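PDB 4QLX: nitroreductase family protein, which reduces the carbon-carbon double bond of enone fatty acids, probably converting 10-oxo-(11E)-octadecenoate to 10-oxooctadecanoate at the expense of NADH, with FMN as cofactor. Local coordinates for residues T145-L156 and P190-K198. Numbering follows the deposited sequence.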
loop_
_atom_site.group_PDB
_atom_site.type_symbol
_atom_site.label_atom_id
_atom_site.label_comp_id
_atom_site.label_asym_id
_atom_site.label_seq_id
_atom_site.Cartn_x
_atom_site.Cartn_y
_atom_site.Cartn_z
ATOM N N THR A 145 9.545 -4.974 -5.286
ATOM C CA THR A 145 8.822 -3.720 -5.581
ATOM C C THR A 145 7.422 -3.724 -4.954
ATOM O O THR A 145 6.977 -2.719 -4.386
ATOM C CB THR A 145 8.719 -3.460 -7.116
ATOM O OG1 THR A 145 10.028 -3.230 -7.665
ATOM C CG2 THR A 145 7.831 -2.259 -7.418
ATOM N N ILE A 146 6.736 -4.855 -5.018
ATOM C CA ILE A 146 5.428 -4.950 -4.378
ATOM C C ILE A 146 5.496 -4.718 -2.862
ATOM O O ILE A 146 4.730 -3.924 -2.339
ATOM C CB ILE A 146 4.766 -6.313 -4.639
ATOM C CG1 ILE A 146 4.542 -6.520 -6.134
ATOM C CG2 ILE A 146 3.438 -6.396 -3.900
ATOM C CD1 ILE A 146 3.979 -7.907 -6.483
ATOM N N ASP A 147 6.410 -5.403 -2.167
ATOM C CA ASP A 147 6.599 -5.189 -0.723
ATOM C C ASP A 147 6.866 -3.698 -0.393
ATOM O O ASP A 147 6.334 -3.146 0.569
ATOM C CB ASP A 147 7.768 -6.017 -0.189
ATOM C CG ASP A 147 7.506 -7.527 -0.187
ATOM O OD1 ASP A 147 6.389 -7.983 -0.533
ATOM O OD2 ASP A 147 8.455 -8.262 0.171
ATOM N N CYS A 148 7.710 -3.064 -1.193
ATOM C CA CYS A 148 8.088 -1.672 -0.946
ATOM C C CYS A 148 6.921 -0.723 -1.155
ATOM O O CYS A 148 6.847 0.338 -0.541
ATOM C CB CYS A 148 9.237 -1.265 -1.854
ATOM S SG CYS A 148 10.807 -1.972 -1.362
ATOM N N SER A 149 6.022 -1.107 -2.048
ATOM C CA SER A 149 4.867 -0.271 -2.356
ATOM C C SER A 149 3.818 -0.385 -1.257
ATOM O O SER A 149 3.185 0.604 -0.907
ATOM C CB SER A 149 4.276 -0.661 -3.723
ATOM O OG SER A 149 5.268 -0.589 -4.742
ATOM N N VAL A 150 3.619 -1.579 -0.697
ATOM C CA VAL A 150 2.598 -1.676 0.344
ATOM C C VAL A 150 3.084 -1.044 1.643
ATOM O O VAL A 150 2.272 -0.484 2.389
ATOM C CB VAL A 150 2.126 -3.135 0.619
ATOM C CG1 VAL A 150 1.532 -3.757 -0.651
ATOM C CG2 VAL A 150 3.256 -4.010 1.195
ATOM N N VAL A 151 4.385 -1.120 1.933
ATOM C CA VAL A 151 4.877 -0.464 3.140
ATOM C C VAL A 151 4.891 1.057 2.909
ATOM O O VAL A 151 4.639 1.834 3.833
ATOM C CB VAL A 151 6.286 -0.996 3.586
ATOM C CG1 VAL A 151 7.406 -0.416 2.732
ATOM C CG2 VAL A 151 6.546 -0.655 5.049
ATOM N N GLY A 152 5.143 1.482 1.672
ATOM C CA GLY A 152 5.100 2.907 1.344
ATOM C C GLY A 152 3.711 3.496 1.514
ATOM O O GLY A 152 3.526 4.598 2.052
ATOM N N MET A 153 2.722 2.753 1.035
ATOM C CA MET A 153 1.325 3.134 1.219
ATOM C C MET A 153 0.985 3.238 2.706
ATOM O O MET A 153 0.315 4.167 3.119
ATOM C CB MET A 153 0.392 2.124 0.529
ATOM C CG MET A 153 -1.107 2.554 0.520
ATOM S SD MET A 153 -1.440 4.074 -0.407
ATOM C CE MET A 153 -1.881 5.215 0.907
ATOM N N GLN A 154 1.452 2.299 3.526
ATOM C CA GLN A 154 1.139 2.404 4.947
ATOM C C GLN A 154 1.846 3.616 5.552
ATOM O O GLN A 154 1.285 4.279 6.414
ATOM C CB GLN A 154 1.491 1.111 5.705
ATOM C CG GLN A 154 0.472 0.001 5.413
ATOM C CD GLN A 154 0.156 -0.883 6.618
ATOM O OE1 GLN A 154 -0.992 -1.294 6.810
ATOM N NE2 GLN A 154 1.173 -1.176 7.437
ATOM N N LEU A 155 3.045 3.933 5.064
ATOM C CA LEU A 155 3.809 5.043 5.636
ATOM C C LEU A 155 3.110 6.384 5.332
ATOM O O LEU A 155 3.129 7.312 6.151
ATOM C CB LEU A 155 5.253 5.035 5.107
ATOM C CG LEU A 155 6.222 6.079 5.692
ATOM C CD1 LEU A 155 6.175 6.083 7.218
ATOM C CD2 LEU A 155 7.642 5.830 5.218
ATOM N N LEU A 156 2.464 6.474 4.169
ATOM C CA LEU A 156 1.698 7.678 3.823
ATOM C C LEU A 156 0.545 7.881 4.804
ATOM O O LEU A 156 0.212 9.020 5.172
ATOM C CB LEU A 156 1.158 7.594 2.393
ATOM C CG LEU A 156 2.124 7.643 1.210
ATOM C CD1 LEU A 156 1.332 7.416 -0.051
ATOM C CD2 LEU A 156 2.831 9.000 1.120
ATOM N N PRO A 190 15.826 0.667 -6.558
ATOM C CA PRO A 190 15.066 1.833 -6.108
ATOM C C PRO A 190 13.579 1.697 -6.419
ATOM O O PRO A 190 13.230 1.158 -7.471
ATOM C CB PRO A 190 15.691 2.981 -6.900
ATOM C CG PRO A 190 16.193 2.337 -8.143
ATOM C CD PRO A 190 16.571 0.928 -7.801
ATOM N N VAL A 191 12.721 2.170 -5.521
ATOM C CA VAL A 191 11.286 2.100 -5.750
ATOM C C VAL A 191 10.622 3.478 -5.662
ATOM O O VAL A 191 10.124 3.990 -6.665
ATOM C CB VAL A 191 10.617 1.127 -4.759
ATOM C CG1 VAL A 191 9.096 1.170 -4.893
ATOM C CG2 VAL A 191 11.147 -0.302 -4.991
ATOM N N MET A 192 10.616 4.080 -4.479
ATOM C CA MET A 192 9.974 5.383 -4.312
ATOM C C MET A 192 10.487 6.138 -3.092
ATOM O O MET A 192 10.947 5.540 -2.122
ATOM C CB MET A 192 8.443 5.235 -4.213
ATOM C CG MET A 192 7.960 4.532 -2.936
ATOM S SD MET A 192 6.165 4.522 -2.674
ATOM C CE MET A 192 5.666 3.195 -3.774
ATOM N N GLY A 193 10.397 7.465 -3.150
ATOM C CA GLY A 193 10.643 8.291 -1.982
ATOM C C GLY A 193 9.328 8.669 -1.322
ATOM O O GLY A 193 8.294 8.786 -1.987
ATOM N N ILE A 194 9.359 8.827 -0.007
ATOM C CA ILE A 194 8.218 9.360 0.730
ATOM C C ILE A 194 8.665 10.648 1.414
ATOM O O ILE A 194 9.432 10.603 2.376
ATOM C CB ILE A 194 7.681 8.383 1.798
ATOM C CG1 ILE A 194 7.333 7.001 1.207
ATOM C CG2 ILE A 194 6.485 8.975 2.531
ATOM C CD1 ILE A 194 6.272 7.006 0.133
ATOM N N ALA A 195 8.206 11.797 0.919
ATOM C CA ALA A 195 8.505 13.059 1.586
ATOM C C ALA A 195 7.486 13.288 2.681
ATOM O O ALA A 195 6.303 13.133 2.445
ATOM C CB ALA A 195 8.498 14.229 0.581
ATOM N N ILE A 196 7.941 13.671 3.872
ATOM C CA ILE A 196 7.052 13.855 5.021
ATOM C C ILE A 196 7.278 15.212 5.705
ATOM O O ILE A 196 8.418 15.666 5.836
ATOM C CB ILE A 196 7.264 12.733 6.080
ATOM C CG1 ILE A 196 7.129 11.335 5.453
ATOM C CG2 ILE A 196 6.326 12.895 7.268
ATOM C CD1 ILE A 196 7.290 10.176 6.484
ATOM N N GLY A 197 6.196 15.855 6.141
ATOM C CA GLY A 197 6.297 17.046 6.971
ATOM C C GLY A 197 4.930 17.606 7.311
ATOM O O GLY A 197 3.919 16.957 7.047
ATOM N N LYS A 198 4.895 18.797 7.909
ATOM C CA LYS A 198 3.645 19.528 8.131
ATOM C C LYS A 198 3.279 20.300 6.887
ATOM O O LYS A 198 4.128 20.965 6.304
ATOM C CB LYS A 198 3.753 20.522 9.298
ATOM C CG LYS A 198 3.498 19.962 10.682
ATOM C CD LYS A 198 2.013 19.747 10.930
ATOM C CE LYS A 198 1.233 21.046 10.814
ATOM N NZ LYS A 198 -0.210 20.833 11.148
#
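Val191 sets both methyls against Cys148: CG2 lies 3.8 Å from Cys148 CB and CG1 3.9 Å from the same carbon, so the fork of the valine closes round the cysteine stem. One residue on, the methyl of Met192 reaches the helix backbone, with CE 3.8 Å from Ser149 CA. Met192 CG sits between its backbone N and carbonyl carbon (chi1 68°), and a bend at chi3 turns CE onto Ser149. Gly152 leaves room for the sulfur, since a modelled beta-carbon there would clash with Met192 SD. Further along, Ile194 touches two leucines: CG2 meets Leu156 CD2 at 3.9 Å, while CG1 meets Leu155 CD2 at 4.2 Å. Leu155 CD1 extends the row to Ile196 CD1.

The axes of segments 145-156 and 190-197 run 9° from parallel and approach to 8.6 Å, where helix 137-161 packs on the central antiparallel sheet of the nitroreductase fold. A classic beta bulge opposite Ile93 lets successive residues Val191 and Met192 both point toward the helix.

Ser149 OG donates a hydrogen bond to Thr145 O (2.8 Å), from 37° out of the carbonyl plane; Ser149 N approaches from the opposite face. With an alanine in place of Ser149, Thr145 O would probably lose its second donor, and Met192 CE its contact with OG. Across the dimer interface, Ser149 packs on Ser149 of the second subunit, while Ile146 and Asp147 touch FMN.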